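Lipase (Rhizopus chinensis, PDB 6A0W) probably hydrolyses the ester bonds of triacylglycerols, as a class 3 lipase of the alpha/beta-hydrolase fold. Local coordinates at residues S142-Q155 against Q177-R191. Residues are numbered along the deposited sequence; the frame is centred on the assembly and turned at random.
Sequences SYNQVVKDYFPVVQ and QALLAGMDLYQREKR
Ser142 meets Gln177 through its CB, 3.7 Å from Gln177 NE2, an amide nitrogen hydrogen-bonded to the backbone oxygen of Phe139. Tyr143 follows as a knob among Gln177, Leu180, Ala181 and Asp184. With CG anti to the backbone N (chi1 -177°), its ring lies along the second helix, Leu180 CB over one face in a CH-pi contact and Gln177 OE1 at the edge. At its far end Tyr143 OH donates to the anti lone pair of Asp184 OD2 (2.6 Å), the carboxylate standing nearly perpendicular to the ring, and accepts from Tyr150 OH (2.6 Å), a buried chain of two hydroxyls that ends on the Asp184 carboxylate. Val147 CG2 packs 3.3 Å from Asp184 OD2. Tyr150 OH also rests against Ala181 CB (3.3 Å). The Phe151 ring carries the guanidinium of Arg188 flat on one face, planes 21° apart and Arg188 CZ 3.9 Å from the centroid of the Phe151 ring, a cation-pi stack; Arg188 NE and NH1 meanwhile form a side-on salt bridge with Asp184, NE to OD1 and NH1 to OD2, which should fix the guanidinium's rotation. Leu185 CD2 fills in between Phe151 CE1 and Val154 CG1. Last, Gln155 NE2 reaches Glu189 OE1 (3.0 Å) from above the carboxylate plane, while Arg191, paired side-on with Glu189, also sends NH2 to Gln155 O (3.1 Å). The helical segments 142-155 and 177-188 thus cross at -58° beside the central sheet, where Phe107 of strand 102-108 meets Tyr150 edge-to-face: helix packing of the alpha/beta-hydrolase fold, helix 173-188 being the one that follows the probable nucleophile elbow.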
loop_
_atom_site.group_PDB
_atom_site.type_symbol
_atom_site.label_atom_id
_atom_site.label_comp_id
_atom_site.label_asym_id
_atom_site.label_seq_id
_atom_site.Cartn_x
_atom_site.Cartn_y
_atom_site.Cartn_z
ATOM N N SER A 142 2.600 -11.526 -9.809
ATOM C CA SER A 142 2.480 -10.205 -10.409
ATOM C C SER A 142 3.768 -9.416 -10.239
ATOM O O SER A 142 4.269 -8.792 -11.193
ATOM C CB SER A 142 1.276 -9.428 -9.839
ATOM O OG SER A 142 0.085 -10.168 -9.922
ATOM N N TYR A 143 4.349 -9.504 -9.042
ATOM C CA TYR A 143 5.587 -8.813 -8.792
ATOM C C TYR A 143 6.653 -9.288 -9.777
ATOM O O TYR A 143 7.413 -8.469 -10.327
ATOM C CB TYR A 143 6.075 -8.977 -7.325
ATOM C CG TYR A 143 7.338 -8.182 -7.074
ATOM C CD1 TYR A 143 7.308 -6.803 -7.140
ATOM C CD2 TYR A 143 8.568 -8.810 -6.990
ATOM C CE1 TYR A 143 8.445 -6.046 -7.092
ATOM C CE2 TYR A 143 9.740 -8.067 -6.922
ATOM C CZ TYR A 143 9.669 -6.686 -6.978
ATOM O OH TYR A 143 10.800 -5.896 -6.977
ATOM N N ASN A 144 6.775 -10.603 -9.926
ATOM C CA ASN A 144 7.844 -11.144 -10.784
ATOM C C ASN A 144 7.682 -10.763 -12.267
ATOM O O ASN A 144 8.680 -10.657 -12.978
ATOM C CB ASN A 144 7.967 -12.661 -10.592
ATOM C CG ASN A 144 8.717 -13.021 -9.317
ATOM O OD1 ASN A 144 9.705 -12.427 -9.023
ATOM N ND2 ASN A 144 8.201 -13.954 -8.540
ATOM N N GLN A 145 6.478 -10.378 -12.686
ATOM C CA GLN A 145 6.290 -9.748 -14.003
ATOM C C GLN A 145 6.776 -8.314 -14.046
ATOM O O GLN A 145 7.507 -7.924 -14.960
ATOM C CB GLN A 145 4.825 -9.768 -14.443
ATOM C CG GLN A 145 4.212 -11.151 -14.601
ATOM C CD GLN A 145 4.936 -11.940 -15.699
ATOM O OE1 GLN A 145 5.134 -11.436 -16.819
ATOM N NE2 GLN A 145 5.534 -13.061 -15.311
ATOM N N VAL A 146 6.431 -7.515 -13.046
ATOM C CA VAL A 146 6.706 -6.078 -13.168
ATOM C C VAL A 146 8.117 -5.686 -12.749
ATOM O O VAL A 146 8.615 -4.604 -13.164
ATOM C CB VAL A 146 5.651 -5.200 -12.444
ATOM C CG1 VAL A 146 4.279 -5.443 -13.064
ATOM C CG2 VAL A 146 5.638 -5.499 -10.957
ATOM N N VAL A 147 8.786 -6.572 -11.989
ATOM C CA VAL A 147 10.149 -6.247 -11.510
ATOM C C VAL A 147 11.112 -5.936 -12.667
ATOM O O VAL A 147 11.913 -5.012 -12.588
ATOM C CB VAL A 147 10.718 -7.323 -10.543
ATOM C CG1 VAL A 147 10.953 -8.654 -11.236
ATOM C CG2 VAL A 147 12.024 -6.857 -9.974
ATOM N N LYS A 148 10.913 -6.585 -13.811
ATOM C CA LYS A 148 11.784 -6.382 -14.972
ATOM C C LYS A 148 11.594 -4.992 -15.504
ATOM O O LYS A 148 12.504 -4.422 -16.093
ATOM C CB LYS A 148 11.384 -7.354 -16.092
ATOM C CG LYS A 148 11.526 -8.804 -15.669
ATOM C CD LYS A 148 10.705 -9.735 -16.543
ATOM C CE LYS A 148 11.192 -11.170 -16.406
ATOM N NZ LYS A 148 10.295 -12.079 -17.165
ATOM N N ASP A 149 10.374 -4.471 -15.391
ATOM C CA ASP A 149 10.072 -3.159 -15.947
ATOM C C ASP A 149 10.628 -2.054 -15.056
ATOM O O ASP A 149 11.013 -0.999 -15.549
ATOM C CB ASP A 149 8.543 -2.989 -16.080
ATOM C CG ASP A 149 7.907 -4.076 -16.907
ATOM O OD1 ASP A 149 8.583 -4.464 -17.881
ATOM O OD2 ASP A 149 6.765 -4.517 -16.598
ATOM N N TYR A 150 10.461 -2.165 -13.740
ATOM C CA TYR A 150 10.758 -0.982 -12.905
ATOM C C TYR A 150 12.157 -0.937 -12.260
ATOM O O TYR A 150 12.665 0.147 -12.021
ATOM C CB TYR A 150 9.665 -0.757 -11.830
ATOM C CG TYR A 150 9.973 -1.402 -10.533
ATOM C CD1 TYR A 150 10.721 -0.746 -9.580
ATOM C CD2 TYR A 150 9.598 -2.693 -10.281
ATOM C CE1 TYR A 150 11.097 -1.379 -8.421
ATOM C CE2 TYR A 150 9.956 -3.318 -9.102
ATOM C CZ TYR A 150 10.717 -2.663 -8.182
ATOM O OH TYR A 150 11.127 -3.316 -7.014
ATOM N N PHE A 151 12.684 -2.091 -11.852
ATOM C CA PHE A 151 13.911 -2.158 -11.076
ATOM C C PHE A 151 15.091 -1.448 -11.741
ATOM O O PHE A 151 15.720 -0.594 -11.103
ATOM C CB PHE A 151 14.255 -3.615 -10.767
ATOM C CG PHE A 151 15.243 -3.772 -9.636
ATOM C CD1 PHE A 151 14.810 -3.832 -8.332
ATOM C CD2 PHE A 151 16.603 -3.807 -9.883
ATOM C CE1 PHE A 151 15.696 -3.851 -7.291
ATOM C CE2 PHE A 151 17.511 -3.833 -8.842
ATOM C CZ PHE A 151 17.053 -3.868 -7.545
ATOM N N PRO A 152 15.330 -1.690 -13.056
ATOM C CA PRO A 152 16.493 -1.019 -13.702
ATOM C C PRO A 152 16.337 0.474 -13.710
ATOM O O PRO A 152 17.314 1.200 -13.625
ATOM C CB PRO A 152 16.478 -1.526 -15.151
ATOM C CG PRO A 152 15.403 -2.584 -15.204
ATOM C CD PRO A 152 14.836 -2.830 -13.852
ATOM N N VAL A 153 15.098 0.926 -13.870
ATOM C CA VAL A 153 14.805 2.347 -13.920
ATOM C C VAL A 153 15.039 3.015 -12.565
ATOM O O VAL A 153 15.601 4.103 -12.524
ATOM C CB VAL A 153 13.348 2.589 -14.360
ATOM C CG1 VAL A 153 13.083 4.080 -14.491
ATOM C CG2 VAL A 153 13.096 1.888 -15.695
ATOM N N VAL A 154 14.723 2.341 -11.456
ATOM C CA VAL A 154 15.012 2.975 -10.131
ATOM C C VAL A 154 16.548 3.100 -9.909
ATOM O O VAL A 154 17.081 4.166 -9.501
ATOM C CB VAL A 154 14.397 2.150 -8.982
ATOM C CG1 VAL A 154 14.867 2.676 -7.640
ATOM C CG2 VAL A 154 12.885 2.195 -9.061
ATOM N N GLN A 155 17.262 2.038 -10.304
ATOM C CA GLN A 155 18.747 2.039 -10.299
ATOM C C GLN A 155 19.324 3.179 -11.093
ATOM O O GLN A 155 20.190 3.926 -10.619
ATOM C CB GLN A 155 19.308 0.723 -10.813
ATOM C CG GLN A 155 19.005 -0.463 -9.926
ATOM C CD GLN A 155 20.101 -1.516 -9.966
ATOM O OE1 GLN A 155 20.075 -2.432 -10.800
ATOM N NE2 GLN A 155 21.013 -1.446 -8.991
ATOM N N GLN A 177 2.254 -4.910 -3.970
ATOM C CA GLN A 177 3.401 -4.704 -4.842
ATOM C C GLN A 177 4.418 -3.739 -4.246
ATOM O O GLN A 177 5.645 -3.928 -4.345
ATOM C CB GLN A 177 2.931 -4.203 -6.207
ATOM C CG GLN A 177 1.994 -5.162 -6.947
ATOM C CD GLN A 177 2.675 -6.501 -7.178
ATOM O OE1 GLN A 177 3.820 -6.481 -7.600
ATOM N NE2 GLN A 177 2.098 -7.600 -6.673
ATOM N N ALA A 178 3.912 -2.688 -3.599
ATOM C CA ALA A 178 4.791 -1.708 -2.964
ATOM C C ALA A 178 5.722 -2.365 -1.938
ATOM O O ALA A 178 6.922 -2.093 -1.926
ATOM C CB ALA A 178 3.969 -0.592 -2.298
ATOM N N LEU A 179 5.152 -3.202 -1.076
ATOM C CA LEU A 179 5.902 -3.822 0.001
ATOM C C LEU A 179 6.934 -4.810 -0.603
ATOM O O LEU A 179 8.109 -4.786 -0.257
ATOM C CB LEU A 179 4.941 -4.614 0.878
ATOM C CG LEU A 179 5.597 -5.418 1.984
ATOM C CD1 LEU A 179 6.414 -4.491 2.872
ATOM C CD2 LEU A 179 4.544 -6.148 2.808
ATOM N N LEU A 180 6.503 -5.559 -1.612
ATOM C CA LEU A 180 7.410 -6.519 -2.277
ATOM C C LEU A 180 8.522 -5.798 -3.021
ATOM O O LEU A 180 9.709 -6.118 -2.836
ATOM C CB LEU A 180 6.623 -7.458 -3.193
ATOM C CG LEU A 180 5.656 -8.442 -2.510
ATOM C CD1 LEU A 180 4.780 -9.191 -3.526
ATOM C CD2 LEU A 180 6.398 -9.441 -1.647
ATOM N N ALA A 181 8.182 -4.664 -3.614
ATOM C CA ALA A 181 9.197 -3.867 -4.249
ATOM C C ALA A 181 10.174 -3.327 -3.218
ATOM O O ALA A 181 11.383 -3.220 -3.483
ATOM C CB ALA A 181 8.584 -2.714 -5.034
ATOM N N GLY A 182 9.638 -2.820 -2.111
ATOM C CA GLY A 182 10.512 -2.229 -1.105
ATOM C C GLY A 182 11.501 -3.263 -0.553
ATOM O O GLY A 182 12.662 -2.964 -0.368
ATOM N N MET A 183 11.023 -4.467 -0.267
ATOM C CA MET A 183 11.907 -5.551 0.173
ATOM C C MET A 183 12.973 -5.987 -0.881
ATOM O O MET A 183 14.181 -6.045 -0.566
ATOM C CB MET A 183 11.062 -6.736 0.619
ATOM C CG MET A 183 10.212 -6.478 1.856
ATOM S SD MET A 183 11.207 -5.987 3.271
ATOM C CE MET A 183 11.066 -4.211 3.148
ATOM N N ASP A 184 12.591 -5.945 -2.153
ATOM C CA ASP A 184 13.530 -6.263 -3.263
ATOM C C ASP A 184 14.588 -5.185 -3.430
ATOM O O ASP A 184 15.794 -5.450 -3.558
ATOM C CB ASP A 184 12.717 -6.440 -4.570
ATOM C CG ASP A 184 13.464 -7.252 -5.661
ATOM O OD1 ASP A 184 14.439 -7.939 -5.343
ATOM O OD2 ASP A 184 13.102 -7.159 -6.850
ATOM N N LEU A 185 14.160 -3.935 -3.427
ATOM C CA LEU A 185 15.105 -2.844 -3.409
ATOM C C LEU A 185 16.088 -2.954 -2.225
ATOM O O LEU A 185 17.307 -2.748 -2.380
ATOM C CB LEU A 185 14.360 -1.505 -3.371
ATOM C CG LEU A 185 13.630 -1.206 -4.681
ATOM C CD1 LEU A 185 12.541 -0.148 -4.517
ATOM C CD2 LEU A 185 14.657 -0.790 -5.741
ATOM N N TYR A 186 15.564 -3.203 -1.028
ATOM C CA TYR A 186 16.456 -3.376 0.113
ATOM C C TYR A 186 17.460 -4.523 -0.170
ATOM O O TYR A 186 18.610 -4.450 0.255
ATOM C CB TYR A 186 15.660 -3.651 1.393
ATOM C CG TYR A 186 16.480 -4.085 2.603
ATOM C CD1 TYR A 186 17.217 -3.173 3.357
ATOM C CD2 TYR A 186 16.427 -5.392 3.037
ATOM C CE1 TYR A 186 17.982 -3.591 4.455
ATOM C CE2 TYR A 186 17.136 -5.820 4.154
ATOM C CZ TYR A 186 17.885 -4.923 4.855
ATOM O OH TYR A 186 18.533 -5.448 5.927
ATOM N N GLN A 187 16.969 -5.620 -0.738
ATOM C CA GLN A 187 17.800 -6.813 -0.927
ATOM C C GLN A 187 18.848 -6.565 -1.992
ATOM O O GLN A 187 19.990 -6.856 -1.763
ATOM C CB GLN A 187 16.967 -8.043 -1.253
ATOM C CG GLN A 187 16.140 -8.576 -0.096
ATOM C CD GLN A 187 14.830 -9.182 -0.522
ATOM O OE1 GLN A 187 14.592 -9.355 -1.711
ATOM N NE2 GLN A 187 13.975 -9.563 0.449
ATOM N N ARG A 188 18.530 -5.853 -3.066
ATOM C CA ARG A 188 19.379 -5.889 -4.241
ATOM C C ARG A 188 19.915 -4.576 -4.664
ATOM O O ARG A 188 20.770 -4.518 -5.537
ATOM C CB ARG A 188 18.621 -6.519 -5.385
ATOM C CG ARG A 188 18.248 -7.959 -5.110
ATOM C CD ARG A 188 17.842 -8.673 -6.397
ATOM N NE ARG A 188 16.618 -8.128 -6.982
ATOM C CZ ARG A 188 16.509 -7.677 -8.219
ATOM N NH1 ARG A 188 15.330 -7.248 -8.655
ATOM N NH2 ARG A 188 17.535 -7.799 -9.068
ATOM N N GLU A 189 19.450 -3.495 -4.054
ATOM C CA GLU A 189 19.999 -2.190 -4.388
ATOM C C GLU A 189 20.670 -1.662 -3.135
ATOM O O GLU A 189 20.026 -1.183 -2.201
ATOM C CB GLU A 189 18.877 -1.273 -4.860
ATOM C CG GLU A 189 19.208 0.191 -4.934
ATOM C CD GLU A 189 20.430 0.477 -5.799
ATOM O OE1 GLU A 189 20.252 0.723 -7.013
ATOM O OE2 GLU A 189 21.546 0.568 -5.238
ATOM N N LYS A 190 21.987 -1.786 -3.103
ATOM C CA LYS A 190 22.712 -1.604 -1.851
ATOM C C LYS A 190 22.816 -0.122 -1.513
ATOM O O LYS A 190 23.144 0.217 -0.403
ATOM C CB LYS A 190 24.107 -2.234 -1.926
ATOM C CG LYS A 190 24.923 -1.696 -3.102
ATOM C CD LYS A 190 26.369 -1.359 -2.759
ATOM C CE LYS A 190 26.950 -0.385 -3.774
ATOM N NZ LYS A 190 27.305 -1.088 -5.038
ATOM N N ARG A 191 22.612 0.779 -2.467
ATOM C CA ARG A 191 22.571 2.180 -2.128
ATOM C C ARG A 191 21.342 2.613 -1.298
ATOM O O ARG A 191 21.288 3.747 -0.822
ATOM C CB ARG A 191 22.666 2.998 -3.391
ATOM C CG ARG A 191 23.998 2.758 -4.120
ATOM C CD ARG A 191 23.957 3.421 -5.484
ATOM N NE ARG A 191 22.967 2.790 -6.360
ATOM C CZ ARG A 191 22.731 3.156 -7.614
ATOM N NH1 ARG A 191 23.358 4.208 -8.130
ATOM N NH2 ARG A 191 21.779 2.537 -8.304
#